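Local atomic coordinates of glycoside Hydrolase (Bacteroides uniformis, PDB entry 5TA0), a protein that binds neoagarooctaose and probably cleaves agarose chains as a family 86 glycoside hydrolase of a human gut bacterium. Residues A[560-565]-A[633-638]; A[528-533]-A[547-552]; A[585-590]-A[604-609]; A[304-309]-A[533-538]; A[578-583]-A[619-624]. All blocks are in the same frame, centred on the assembly; numbering follows the deposited sequence.

Interaction 1: residues A[560-565]-A[633-638]; sequences AVIRLG and STVTMQ
The carbonyl oxygen of Arg-563 is gripped twice. Thr-636 N donates to Arg-563 O at 3.2 Å, and a water donates to the same oxygen at 2.9 Å. This water in turn accepts from the hydroxyls of Thr-634 and Thr-636. Both OG1 atoms sit between backbone N and carbonyl carbon (chi1 59° and 65°), which turns them to the water. Arg-563 N completes the pair with a 2.8 Å bond to Thr-636 O. The strands are antiparallel, and Val-561 and Gln-638 form a second hydrogen-bonded pair.

The arginine side chain bends at chi3 and crosses Thr-636 at a slant, with Arg-563 CD 3.3 Å from Thr-636 OG1. That hydroxyl lies at the edge of the guanidinium, in its plane. Arg-563 NH1 donates to Gln-638 OE1 at 2.9 Å. The acceptor lies near the guanidinium plane, the donor stands above the amide plane, and the two flat groups are 77° apart. Gln-638 NE2 is bonded to Glu-527. Asp-305 and Glu-301 form salt bridges with Arg-563 NE and NH2, which probably offset its buried charge, although Arg-360 also lies close.

The other face is apolar. Ile-562 CG1 rests 3.8 Å from Met-637 SD. Leu-564 and Val-635 lie side by side, with Leu-564 CD2 4.1 Å from Val-635 CG2.

The two strands are inner members of a five-stranded sheet, between strands 523-538 and 602-609. Helix 298-315 covers the face of Arg-563 and the threonines. Strand 619-624 of the facing sheet packs on Ile-562, Leu-564, Val-635 and Met-637.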
# COMPACT_ATOMS: atom_id res chain seq x y z
N ALA A 560 21.19 -13.47 5.21
CA ALA A 560 20.69 -12.40 6.05
C ALA A 560 20.96 -11.02 5.48
O ALA A 560 21.94 -10.80 4.77
CB ALA A 560 21.28 -12.49 7.43
N VAL A 561 20.06 -10.10 5.85
CA VAL A 561 20.14 -8.69 5.47
C VAL A 561 19.86 -7.81 6.66
O VAL A 561 18.77 -7.91 7.28
CB VAL A 561 19.14 -8.37 4.34
CG1 VAL A 561 19.19 -6.85 4.00
CG2 VAL A 561 19.39 -9.22 3.12
N ILE A 562 20.78 -6.90 6.97
CA ILE A 562 20.56 -5.90 8.00
C ILE A 562 19.98 -4.67 7.33
O ILE A 562 20.41 -4.28 6.23
CB ILE A 562 21.86 -5.61 8.80
CG1 ILE A 562 22.12 -6.78 9.74
CG2 ILE A 562 21.76 -4.28 9.56
CD1 ILE A 562 23.50 -6.77 10.36
N ARG A 563 18.99 -4.07 7.99
CA ARG A 563 18.19 -2.98 7.42
C ARG A 563 18.40 -1.71 8.24
O ARG A 563 17.85 -1.58 9.34
CB ARG A 563 16.71 -3.38 7.41
CG ARG A 563 16.40 -4.68 6.65
CD ARG A 563 14.97 -5.14 6.91
NE ARG A 563 14.04 -4.12 6.46
CZ ARG A 563 13.66 -3.91 5.20
NH1 ARG A 563 14.00 -4.76 4.23
NH2 ARG A 563 12.91 -2.86 4.88
N LEU A 564 19.22 -0.78 7.73
CA LEU A 564 19.59 0.42 8.45
C LEU A 564 18.73 1.59 8.01
O LEU A 564 18.93 2.12 6.93
CB LEU A 564 21.06 0.78 8.22
CG LEU A 564 22.06 -0.32 8.54
CD1 LEU A 564 23.46 0.21 8.23
CD2 LEU A 564 21.97 -0.76 9.99
N GLY A 565 17.74 1.96 8.82
CA GLY A 565 16.95 3.16 8.48
C GLY A 565 17.74 4.39 8.90
O GLY A 565 18.05 4.54 10.09
N SER A 633 16.94 5.76 12.40
CA SER A 633 15.53 5.58 12.75
C SER A 633 15.27 4.17 13.28
O SER A 633 14.67 4.01 14.33
CB SER A 633 14.62 5.91 11.57
OG SER A 633 15.01 5.21 10.42
N THR A 634 15.73 3.16 12.54
CA THR A 634 15.52 1.76 12.90
C THR A 634 16.70 0.91 12.46
O THR A 634 17.35 1.22 11.46
CB THR A 634 14.24 1.16 12.26
OG1 THR A 634 14.32 1.25 10.84
CG2 THR A 634 12.99 1.87 12.75
N VAL A 635 16.92 -0.17 13.20
CA VAL A 635 17.77 -1.26 12.78
C VAL A 635 16.97 -2.54 12.95
O VAL A 635 16.53 -2.86 14.05
CB VAL A 635 19.08 -1.33 13.59
CG1 VAL A 635 19.92 -2.51 13.13
CG2 VAL A 635 19.86 -0.01 13.43
N THR A 636 16.72 -3.20 11.82
CA THR A 636 16.00 -4.49 11.80
C THR A 636 16.78 -5.47 10.95
O THR A 636 17.76 -5.11 10.31
CB THR A 636 14.54 -4.32 11.32
OG1 THR A 636 14.51 -3.89 9.95
CG2 THR A 636 13.80 -3.31 12.18
N MET A 637 16.36 -6.72 10.93
CA MET A 637 17.12 -7.75 10.19
C MET A 637 16.19 -8.80 9.62
O MET A 637 15.33 -9.31 10.32
CB MET A 637 18.16 -8.39 11.11
CG MET A 637 19.06 -9.41 10.43
SD MET A 637 20.55 -9.78 11.38
CE MET A 637 19.80 -10.62 12.78
N GLN A 638 16.39 -9.14 8.36
CA GLN A 638 15.75 -10.30 7.74
C GLN A 638 16.71 -11.48 7.72
O GLN A 638 17.87 -11.34 7.33
CB GLN A 638 15.34 -10.00 6.30
CG GLN A 638 14.18 -9.03 6.19
CD GLN A 638 14.16 -8.41 4.82
OE1 GLN A 638 14.98 -7.52 4.55
NE2 GLN A 638 13.26 -8.85 3.96
O HOH W 1 15.03 -1.00 9.57

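Interaction 2: residues A[528-533]-A[547-552]; sequences VKYYAT and FNINNV. With EDO (1,2-ethanediol), chain I.
Direct polar contact between Thr-533 and Asn-548 comes down to one backbone bond. Thr-533 N donates to Asn-548 O at 3.0 Å, nearly along the C=O axis. The same oxygen receives a CA-H contact from Ala-532 CA at 3.2 Å.

Water bridges fill out the polar side. One water donates to Tyr-531 O and Asn-548 O and accepts from Asn-550 N. Another links Thr-533 OG1, 2.7 Å away, to Asn-548 N. A third joins that hydroxyl to Asn-548 OD1. An ethanediol, probably from the crystallisation liquor, donates from O1 to Thr-533 O.

The contact ties the two sheets of a beta-sandwich together. Strand 523-538 belongs to the five-stranded sheet, and strand 545-549 is an outermost strand of the four-stranded one. The chain crosses from one to the other between residues 538 and 545. The directions of strands 528-531 and 547-549 differ by 142°, and the two do not pair as neighbours in one sheet.

Aromatic contact rests on Tyr-530. Val-552 CA stands over one face of its ring, 4.0 Å from the centroid and 23° off the normal, as a CH-pi contact. The ring reaches Val-552 because CG is anti to the carbonyl carbon (chi1 -66°). At the far end, Tyr-530 OH is bonded to Lys-553 N.

Apolar contact centres on Ile-549, whose two branches part. Ile-549 CG2 presses on Tyr-530 CB at 3.5 Å, while Ile-549 CG1 lies 4.0 Å from Ala-532 CB. The Ala-532 methyl also lies near the Phe-547 ring, its CB 4.3 Å from Phe-547 CD2.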
# COMPACT_ATOMS: atom_id res chain seq x y z
N VAL A 528 12.30 -14.68 8.18
CA VAL A 528 11.84 -14.13 9.46
C VAL A 528 12.47 -12.76 9.63
O VAL A 528 13.68 -12.58 9.37
CB VAL A 528 12.16 -15.07 10.66
CG1 VAL A 528 11.55 -14.54 11.93
CG2 VAL A 528 11.59 -16.47 10.43
N LYS A 529 11.68 -11.79 10.07
CA LYS A 529 12.14 -10.43 10.31
C LYS A 529 12.20 -10.17 11.81
O LYS A 529 11.22 -10.44 12.54
CB LYS A 529 11.21 -9.44 9.63
CG LYS A 529 11.70 -8.02 9.66
CD LYS A 529 10.83 -7.17 8.77
CE LYS A 529 11.30 -5.73 8.73
NZ LYS A 529 10.50 -5.00 7.72
N TYR A 530 13.33 -9.64 12.26
CA TYR A 530 13.60 -9.40 13.68
C TYR A 530 13.81 -7.92 13.94
O TYR A 530 14.39 -7.22 13.10
CB TYR A 530 14.80 -10.21 14.14
CG TYR A 530 14.60 -11.70 14.12
CD1 TYR A 530 14.05 -12.36 15.21
CD2 TYR A 530 14.95 -12.45 13.02
CE1 TYR A 530 13.82 -13.73 15.19
CE2 TYR A 530 14.76 -13.84 13.01
CZ TYR A 530 14.19 -14.46 14.08
OH TYR A 530 14.01 -15.84 14.08
N TYR A 531 13.35 -7.47 15.10
CA TYR A 531 13.40 -6.06 15.47
C TYR A 531 14.40 -5.86 16.59
O TYR A 531 14.70 -6.78 17.34
CB TYR A 531 12.00 -5.60 15.88
CG TYR A 531 11.04 -5.74 14.73
CD1 TYR A 531 10.90 -4.72 13.80
CD2 TYR A 531 10.34 -6.92 14.53
CE1 TYR A 531 10.07 -4.87 12.68
CE2 TYR A 531 9.50 -7.08 13.44
CZ TYR A 531 9.37 -6.04 12.53
OH TYR A 531 8.56 -6.20 11.40
N ALA A 532 14.93 -4.65 16.69
CA ALA A 532 15.86 -4.29 17.76
C ALA A 532 15.11 -3.94 19.04
O ALA A 532 13.89 -3.72 19.07
CB ALA A 532 16.72 -3.12 17.32
N THR A 533 15.86 -3.87 20.15
CA THR A 533 15.28 -3.50 21.41
C THR A 533 14.95 -2.02 21.54
O THR A 533 14.18 -1.65 22.39
CB THR A 533 16.19 -3.86 22.60
OG1 THR A 533 17.43 -3.15 22.48
CG2 THR A 533 16.48 -5.38 22.63
N PHE A 547 22.88 -1.25 18.78
CA PHE A 547 21.55 -1.85 18.72
C PHE A 547 21.67 -3.34 18.97
O PHE A 547 22.71 -3.96 18.66
CB PHE A 547 20.91 -1.63 17.35
CG PHE A 547 20.59 -0.20 17.07
CD1 PHE A 547 21.57 0.66 16.58
CD2 PHE A 547 19.33 0.32 17.33
CE1 PHE A 547 21.29 2.00 16.34
CE2 PHE A 547 19.05 1.66 17.08
CZ PHE A 547 20.03 2.50 16.59
N ASN A 548 20.63 -3.92 19.54
CA ASN A 548 20.60 -5.34 19.87
C ASN A 548 19.39 -6.00 19.24
O ASN A 548 18.27 -5.52 19.42
CB ASN A 548 20.53 -5.52 21.38
CG ASN A 548 21.77 -5.02 22.08
OD1 ASN A 548 21.78 -3.93 22.64
ND2 ASN A 548 22.82 -5.79 22.00
N ILE A 549 19.62 -7.11 18.53
CA ILE A 549 18.56 -7.90 17.89
C ILE A 549 18.71 -9.31 18.43
O ILE A 549 19.69 -10.00 18.09
CB ILE A 549 18.63 -7.84 16.36
CG1 ILE A 549 18.47 -6.40 15.86
CG2 ILE A 549 17.54 -8.74 15.76
CD1 ILE A 549 18.49 -6.23 14.36
N ASN A 550 17.74 -9.73 19.23
CA ASN A 550 17.84 -10.95 20.03
C ASN A 550 16.80 -12.01 19.70
O ASN A 550 15.80 -11.75 19.03
CB ASN A 550 17.74 -10.56 21.51
CG ASN A 550 18.85 -9.62 21.96
OD1 ASN A 550 19.98 -9.68 21.45
ND2 ASN A 550 18.53 -8.74 22.91
N ASN A 551 17.02 -13.24 20.20
CA ASN A 551 16.20 -14.42 19.93
C ASN A 551 16.09 -14.76 18.44
O ASN A 551 15.07 -15.25 17.98
CB ASN A 551 14.79 -14.28 20.57
CG ASN A 551 14.63 -15.04 21.89
OD1 ASN A 551 15.29 -16.07 22.18
ND2 ASN A 551 13.67 -14.58 22.68
N VAL A 552 17.17 -14.51 17.69
CA VAL A 552 17.23 -14.85 16.28
C VAL A 552 17.45 -16.35 16.14
O VAL A 552 18.35 -16.91 16.74
CB VAL A 552 18.36 -14.09 15.57
CG1 VAL A 552 18.57 -14.59 14.14
CG2 VAL A 552 18.09 -12.58 15.61
C1 EDO I . 11.47 -3.81 24.05
O1 EDO I . 11.77 -3.29 22.76
C2 EDO I . 11.84 -5.27 24.08
O2 EDO I . 13.15 -5.46 23.55
O HOH W 2 15.84 -7.62 19.80
O HOH W 3 18.58 -2.00 20.29
O HOH W 4 19.23 -3.91 24.52

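Interaction 3: residues A[585-590]-A[604-609]; sequences VDIPDN and GVIEVP
Val-585 begins the contact with one methyl, placed anti to its N (chi1 178°). Its CG1 lies 3.8 Å from Val-608 CG1, and the two side chains meet at a slant. The same methyl of Val-585 also faces the carbonyl of Pro-609.

Asp-586 takes part through its backbone. Asp-586 O is 3.5 Å from Val-608 CG1. A water donates to this oxygen at 2.6 Å and to Pro-609 O, so the two segments are joined there although no direct hydrogen bond passes between them.

Ile-587 divides its branches. Its CG2 meets Ile-606 CG2 at 3.9 Å, the side chains crossing at about a right angle. Its CG1 lies 4.1 Å from Val-608 CG2. Around these residues the two layers of a beta-sandwich close on each other. Strand 583-585 is an outermost strand of the four-stranded sheet, and 602-609 is an outermost strand of the five-stranded one. Residues 585-590 lead off the first, across the side of the sandwich. Leu-578 and Leu-564, one from each layer, also touch Ile-587.

Pro-588 turns its ring to the strand. Pro-588 CG is 3.7 Å from Glu-607 O, and the same atom is 3.9 Å from Pro-609 CD, where the two prolines reach toward each other. The carboxylate of Glu-607 leads away and forms a salt bridge with Arg-592.

Asn-590 makes the last link through its carbonyl. A second water donates to Asn-590 O and to Glu-607 O, at 2.8 Å from the latter.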
# COMPACT_ATOMS: atom_id res chain seq x y z
N VAL A 585 31.48 -5.37 8.83
CA VAL A 585 30.60 -5.67 7.70
C VAL A 585 30.58 -4.46 6.77
O VAL A 585 30.32 -3.34 7.23
CB VAL A 585 29.17 -6.01 8.20
CG1 VAL A 585 28.22 -6.28 7.03
CG2 VAL A 585 29.22 -7.22 9.12
N ASP A 586 30.86 -4.67 5.48
CA ASP A 586 30.88 -3.56 4.52
C ASP A 586 29.46 -3.13 4.19
O ASP A 586 28.57 -3.96 4.08
CB ASP A 586 31.58 -3.94 3.21
CG ASP A 586 33.00 -4.37 3.39
OD1 ASP A 586 33.73 -3.69 4.14
OD2 ASP A 586 33.37 -5.39 2.78
N ILE A 587 29.27 -1.82 4.01
CA ILE A 587 27.98 -1.27 3.59
C ILE A 587 28.05 -1.00 2.09
O ILE A 587 29.02 -0.38 1.63
CB ILE A 587 27.60 -0.02 4.42
CG1 ILE A 587 27.31 -0.48 5.87
CG2 ILE A 587 26.37 0.68 3.82
CD1 ILE A 587 26.96 0.62 6.83
N PRO A 588 27.06 -1.49 1.31
CA PRO A 588 27.11 -1.23 -0.13
C PRO A 588 27.00 0.26 -0.48
O PRO A 588 26.32 1.00 0.23
CB PRO A 588 25.90 -2.01 -0.69
CG PRO A 588 25.45 -2.93 0.39
CD PRO A 588 25.89 -2.33 1.68
N ASP A 589 27.64 0.67 -1.56
CA ASP A 589 27.44 2.01 -2.12
C ASP A 589 26.04 2.20 -2.72
O ASP A 589 25.50 3.32 -2.67
CB ASP A 589 28.48 2.32 -3.22
CG ASP A 589 29.82 2.77 -2.65
OD1 ASP A 589 29.83 3.66 -1.77
OD2 ASP A 589 30.85 2.25 -3.10
N ASN A 590 25.47 1.13 -3.27
CA ASN A 590 24.14 1.20 -3.88
C ASN A 590 23.08 0.67 -2.91
O ASN A 590 23.29 -0.34 -2.25
CB ASN A 590 24.07 0.43 -5.20
CG ASN A 590 22.85 0.79 -6.05
OD1 ASN A 590 22.19 1.81 -5.82
ND2 ASN A 590 22.54 -0.04 -7.03
N GLY A 604 15.73 6.74 4.32
CA GLY A 604 15.63 5.46 3.62
C GLY A 604 16.30 4.35 4.37
O GLY A 604 17.18 4.59 5.22
N VAL A 605 15.92 3.11 4.04
CA VAL A 605 16.61 1.93 4.56
C VAL A 605 17.73 1.50 3.61
O VAL A 605 17.49 1.24 2.43
CB VAL A 605 15.61 0.78 4.78
CG1 VAL A 605 16.32 -0.54 5.06
CG2 VAL A 605 14.67 1.13 5.91
N ILE A 606 18.93 1.43 4.16
CA ILE A 606 20.08 0.85 3.48
C ILE A 606 20.12 -0.62 3.86
O ILE A 606 20.29 -0.99 5.03
CB ILE A 606 21.40 1.53 3.95
CG1 ILE A 606 21.33 3.06 3.88
CG2 ILE A 606 22.58 0.99 3.14
CD1 ILE A 606 20.97 3.63 2.56
N GLU A 607 19.95 -1.47 2.85
CA GLU A 607 19.96 -2.92 3.02
C GLU A 607 21.40 -3.45 2.88
O GLU A 607 22.07 -3.18 1.89
CB GLU A 607 19.01 -3.57 2.02
CG GLU A 607 17.56 -3.32 2.39
CD GLU A 607 16.62 -3.49 1.22
OE1 GLU A 607 16.55 -2.59 0.36
OE2 GLU A 607 15.98 -4.56 1.13
N VAL A 608 21.85 -4.17 3.91
CA VAL A 608 23.24 -4.59 4.05
C VAL A 608 23.29 -6.12 4.14
O VAL A 608 22.95 -6.69 5.19
CB VAL A 608 23.88 -3.97 5.31
CG1 VAL A 608 25.36 -4.37 5.39
CG2 VAL A 608 23.73 -2.45 5.31
N PRO A 609 23.72 -6.81 3.07
CA PRO A 609 23.93 -8.25 3.20
C PRO A 609 24.97 -8.54 4.27
O PRO A 609 25.94 -7.79 4.42
CB PRO A 609 24.43 -8.65 1.82
CG PRO A 609 23.85 -7.63 0.90
CD PRO A 609 23.97 -6.35 1.69
O HOH W 5 27.56 -6.16 3.03
O HOH W 6 21.68 -2.20 -0.70

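Interaction 4: residues A[304-309]-A[533-538]; sequences MDMIEQ and TDYLKE. With EDO (1,2-ethanediol), chain I.
Met-306 lays its terminal methyl against Tyr-535 and Leu-536. This is an interface between folds: helix 298-315 belongs to the alpha/beta barrel, while 533-538 belongs to a strand of the beta-sandwich. The methionine is extended, with CG anti to its backbone N (chi1 -162°), and so reaches across from the helix. Met-306 CE lies 3.8 Å from Tyr-535 CE1, and the side chains cross at about a right angle. The same methyl is 3.9 Å from Leu-536 CD1. Trp-260 touches both Met-306 and Leu-536, and its NE1 is hydrogen-bonded to Tyr-535 OH.

One helical turn on, Gln-309 meets the tyrosine nearer its root. Gln-309 CG is 3.8 Å from Tyr-535 CB, and the two side chains slide past each other in opposite directions. A bend at chi2 (70°) turns the amide aside, and its NE2 is bonded to Ala-532 O. A water lies 2.8 Å from Gln-309 OE1 and equally close to Asp-534 O.

Leu-536 also shapes the tyrosine's setting. Its CB stands 3.6 Å above the Tyr-535 ring plane, over the centre. The leucine has a positive phi, and with Lys-537 it faces Val-632 as a G1 beta bulge. Asp-534 turns its carboxylate back onto the chain: OD1 accepts from Tyr-535 N at 2.8 Å, on the anti side and 33° out of the carboxylate plane.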
# COMPACT_ATOMS: atom_id res chain seq x y z
N MET A 304 7.71 2.19 6.61
CA MET A 304 7.05 0.96 7.10
C MET A 304 7.83 0.28 8.23
O MET A 304 7.24 -0.14 9.21
CB MET A 304 6.77 0.02 5.95
CG MET A 304 5.76 0.56 4.97
SD MET A 304 5.25 -0.58 3.67
CE MET A 304 6.71 -0.56 2.68
N ASP A 305 9.16 0.26 8.11
CA ASP A 305 10.00 -0.26 9.21
C ASP A 305 9.81 0.51 10.51
O ASP A 305 9.85 -0.10 11.59
CB ASP A 305 11.49 -0.28 8.83
CG ASP A 305 11.90 -1.48 7.97
OD1 ASP A 305 11.02 -2.25 7.52
OD2 ASP A 305 13.11 -1.62 7.70
N MET A 306 9.62 1.82 10.45
CA MET A 306 9.48 2.59 11.66
C MET A 306 8.17 2.32 12.37
O MET A 306 8.13 2.17 13.59
CB MET A 306 9.64 4.08 11.33
CG MET A 306 9.93 4.92 12.54
SD MET A 306 10.72 6.49 12.12
CE MET A 306 11.34 6.97 13.74
N ILE A 307 7.08 2.21 11.59
CA ILE A 307 5.79 1.84 12.17
C ILE A 307 5.92 0.47 12.87
O ILE A 307 5.52 0.30 14.02
CB ILE A 307 4.67 1.81 11.13
CG1 ILE A 307 4.38 3.22 10.59
CG2 ILE A 307 3.41 1.21 11.71
CD1 ILE A 307 3.44 3.22 9.41
N GLU A 308 6.51 -0.51 12.17
CA GLU A 308 6.64 -1.86 12.75
C GLU A 308 7.53 -1.86 13.99
O GLU A 308 7.16 -2.47 15.00
CB GLU A 308 7.22 -2.81 11.73
CG GLU A 308 6.30 -3.11 10.57
CD GLU A 308 6.96 -3.91 9.45
OE1 GLU A 308 6.28 -4.09 8.39
OE2 GLU A 308 8.14 -4.32 9.56
N GLN A 309 8.69 -1.20 13.91
CA GLN A 309 9.62 -1.24 15.03
C GLN A 309 9.06 -0.56 16.27
O GLN A 309 9.21 -1.09 17.39
CB GLN A 309 10.94 -0.58 14.64
CG GLN A 309 11.96 -0.41 15.78
CD GLN A 309 12.56 -1.72 16.25
OE1 GLN A 309 13.46 -2.27 15.63
NE2 GLN A 309 12.05 -2.22 17.36
N THR A 533 15.86 -3.87 20.15
CA THR A 533 15.28 -3.50 21.41
C THR A 533 14.95 -2.02 21.54
O THR A 533 14.18 -1.65 22.39
CB THR A 533 16.19 -3.86 22.60
OG1 THR A 533 17.43 -3.15 22.48
CG2 THR A 533 16.48 -5.38 22.63
N ASP A 534 15.54 -1.18 20.69
CA ASP A 534 15.35 0.27 20.76
C ASP A 534 15.43 0.84 19.35
O ASP A 534 15.70 0.11 18.40
CB ASP A 534 16.44 0.88 21.67
CG ASP A 534 16.02 2.16 22.34
OD1 ASP A 534 15.01 2.79 21.97
OD2 ASP A 534 16.74 2.54 23.30
N TYR A 535 15.23 2.15 19.22
CA TYR A 535 15.15 2.79 17.92
C TYR A 535 15.45 4.29 18.06
O TYR A 535 15.65 4.77 19.18
CB TYR A 535 13.75 2.53 17.31
CG TYR A 535 12.67 3.52 17.68
CD1 TYR A 535 11.84 4.08 16.70
CD2 TYR A 535 12.47 3.91 19.01
CE1 TYR A 535 10.88 5.03 17.03
CE2 TYR A 535 11.50 4.84 19.36
CZ TYR A 535 10.70 5.40 18.35
OH TYR A 535 9.74 6.34 18.69
N LEU A 536 15.51 4.98 16.93
CA LEU A 536 15.52 6.46 16.86
C LEU A 536 16.62 7.10 17.71
O LEU A 536 16.35 7.70 18.76
CB LEU A 536 14.13 7.02 17.20
CG LEU A 536 13.93 8.53 16.90
CD1 LEU A 536 14.30 8.91 15.49
CD2 LEU A 536 12.49 8.89 17.20
N LYS A 537 17.85 6.97 17.24
CA LYS A 537 19.03 7.46 17.98
C LYS A 537 19.71 8.56 17.17
O LYS A 537 19.91 8.44 15.96
CB LYS A 537 19.99 6.32 18.26
CG LYS A 537 19.42 5.18 19.11
CD LYS A 537 18.95 5.65 20.48
CE LYS A 537 18.36 4.53 21.32
NZ LYS A 537 17.75 5.06 22.57
N GLU A 538 20.08 9.64 17.85
CA GLU A 538 20.81 10.76 17.24
C GLU A 538 22.25 10.37 16.93
O GLU A 538 22.90 9.66 17.71
CB GLU A 538 20.86 11.97 18.20
CG GLU A 538 19.52 12.58 18.56
CD GLU A 538 19.61 13.62 19.67
OE1 GLU A 538 20.73 13.95 20.12
OE2 GLU A 538 18.55 14.09 20.11
C1 EDO I . 11.47 -3.81 24.05
O1 EDO I . 11.77 -3.29 22.76
C2 EDO I . 11.84 -5.27 24.08
O2 EDO I . 13.15 -5.46 23.55
O HOH W 7 15.36 -0.15 15.60

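Interaction 5: residues A[578-583]-A[619-624]; sequences LLVNGK and NTISLK
Backbone bonds pair Leu-579 with Ser-622 in antiparallel fashion. Leu-579 N donates to Ser-622 O at 3.0 Å, and Ser-622 N returns a bond to Leu-579 O at 2.8 Å. Asn-581 N extends the ladder with a bond to Thr-620 O, also 2.8 Å. A water adds to this end by accepting from Gly-582 N and donating to Thr-620 O.

Side-chain bonds take over where the first strand turns off. The amide of Asn-581 acts much like a further peptide group. Its OD1 accepts from Thr-620 N at 2.9 Å. Its ND2 donates to Asn-619 OD1 at 3.0 Å, in the amide plane of Asn-581 and on a lone pair of the acceptor. The two amides are 29° from coplanar. Outside partners hold them further: Ile-614 O accepts from Asn-581 ND2, and Lys-616 N donates to Asn-619 OD1. On the face of Leu-579, Ser-622 OG is bonded to Glu-544.

Apolar contacts lie on the opposite face. Leu-578 CD1 reaches both Ile-621 CG2 and Leu-623 CD2, each at 3.7 Å. Its CG is anti to the backbone N (chi1 171°), which carries the methyl over toward the second strand. Val-580 sits on this face too, and it and Ile-621 pack on Ile-562 of the other sheet.

Val-580 to Lys-583 form a type I' turn. It joins strands 577-580 and 583-585 in a tight two-residue beta-hairpin, while 619-624 pairs on the other side of 577-580, in a sandwich's four-stranded sheet.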
# COMPACT_ATOMS: atom_id res chain seq x y z
N LEU A 578 30.32 -0.35 10.35
CA LEU A 578 29.36 -1.31 10.88
C LEU A 578 30.09 -2.50 11.45
O LEU A 578 30.89 -3.13 10.73
CB LEU A 578 28.40 -1.74 9.77
CG LEU A 578 27.43 -2.90 10.06
CD1 LEU A 578 26.50 -2.59 11.21
CD2 LEU A 578 26.63 -3.24 8.81
N LEU A 579 29.83 -2.80 12.72
CA LEU A 579 30.30 -4.02 13.35
C LEU A 579 29.10 -4.84 13.79
O LEU A 579 28.20 -4.33 14.45
CB LEU A 579 31.14 -3.70 14.59
CG LEU A 579 32.40 -2.84 14.37
CD1 LEU A 579 33.04 -2.49 15.70
CD2 LEU A 579 33.37 -3.56 13.47
N VAL A 580 29.11 -6.13 13.45
CA VAL A 580 28.07 -7.06 13.86
C VAL A 580 28.76 -8.10 14.70
O VAL A 580 29.65 -8.81 14.21
CB VAL A 580 27.35 -7.69 12.65
CG1 VAL A 580 26.28 -8.66 13.13
CG2 VAL A 580 26.73 -6.62 11.77
N ASN A 581 28.37 -8.20 15.97
CA ASN A 581 29.05 -9.07 16.92
C ASN A 581 30.58 -8.89 16.90
O ASN A 581 31.34 -9.87 16.93
CB ASN A 581 28.64 -10.52 16.66
CG ASN A 581 27.16 -10.71 16.84
OD1 ASN A 581 26.57 -10.06 17.71
ND2 ASN A 581 26.54 -11.55 16.02
N GLY A 582 30.99 -7.63 16.83
CA GLY A 582 32.41 -7.28 16.81
C GLY A 582 33.13 -7.45 15.49
O GLY A 582 34.32 -7.11 15.41
N LYS A 583 32.45 -7.94 14.44
CA LYS A 583 33.07 -8.18 13.14
C LYS A 583 32.67 -7.11 12.14
O LYS A 583 31.48 -6.75 12.05
CB LYS A 583 32.65 -9.54 12.59
CG LYS A 583 32.94 -10.73 13.52
CD LYS A 583 34.41 -10.98 13.70
N ASN A 619 22.41 -10.62 19.02
CA ASN A 619 23.32 -9.91 18.13
C ASN A 619 23.48 -8.47 18.52
O ASN A 619 22.49 -7.80 18.83
CB ASN A 619 22.78 -9.97 16.70
CG ASN A 619 22.63 -11.39 16.22
OD1 ASN A 619 23.60 -12.00 15.78
ND2 ASN A 619 21.43 -11.93 16.32
N THR A 620 24.71 -7.97 18.44
CA THR A 620 25.02 -6.58 18.75
C THR A 620 25.46 -5.91 17.44
O THR A 620 26.43 -6.37 16.82
CB THR A 620 26.13 -6.53 19.82
OG1 THR A 620 25.69 -7.23 21.00
CG2 THR A 620 26.47 -5.09 20.19
N ILE A 621 24.76 -4.85 17.02
CA ILE A 621 24.99 -4.15 15.77
C ILE A 621 25.43 -2.74 16.12
O ILE A 621 24.66 -1.99 16.74
CB ILE A 621 23.71 -4.15 14.90
CG1 ILE A 621 23.39 -5.59 14.45
CG2 ILE A 621 23.88 -3.20 13.72
CD1 ILE A 621 21.98 -5.83 13.93
N SER A 622 26.67 -2.38 15.76
CA SER A 622 27.28 -1.11 16.13
C SER A 622 27.49 -0.26 14.88
O SER A 622 28.01 -0.75 13.89
CB SER A 622 28.62 -1.40 16.84
OG SER A 622 29.49 -0.30 16.82
N LEU A 623 27.10 1.01 14.96
CA LEU A 623 27.28 1.97 13.88
C LEU A 623 28.10 3.15 14.35
O LEU A 623 27.87 3.66 15.43
CB LEU A 623 25.94 2.48 13.38
CG LEU A 623 25.01 1.45 12.75
CD1 LEU A 623 23.65 2.09 12.54
CD2 LEU A 623 25.56 0.97 11.43
N LYS A 624 29.04 3.59 13.53
CA LYS A 624 29.82 4.80 13.84
C LYS A 624 29.96 5.65 12.60
O LYS A 624 30.52 5.21 11.61
CB LYS A 624 31.20 4.44 14.39
CG LYS A 624 31.97 5.67 14.87
CD LYS A 624 33.40 5.32 15.27
CE LYS A 624 33.43 4.52 16.54
NZ LYS A 624 34.83 4.46 17.04
O HOH W 8 29.18 -5.40 17.20

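In the fold
All but one of the contacts build the C-terminal beta-sandwich. Interactions 1 and 5 are buried strand pairings, one in each sheet, and their apolar faces meet: Ile-562 CD1 lies 3.5 Å from Val-580 CG2. Interactions 2 and 3 join the two sheets and are partly exposed. Both are bridged by water. Interaction 3 adds aliphatic contact with no direct hydrogen bond, interaction 2 a backbone bond and an aromatic ring. Interaction 4 brings in the barrel helix and shares Thr-533 with interaction 2. Across this helix boundary charge matters: Asp-305 forms salt bridges with Arg-563 of interaction 1 and Lys-529 of interaction 2. Interaction 5 uses asparagine amides instead.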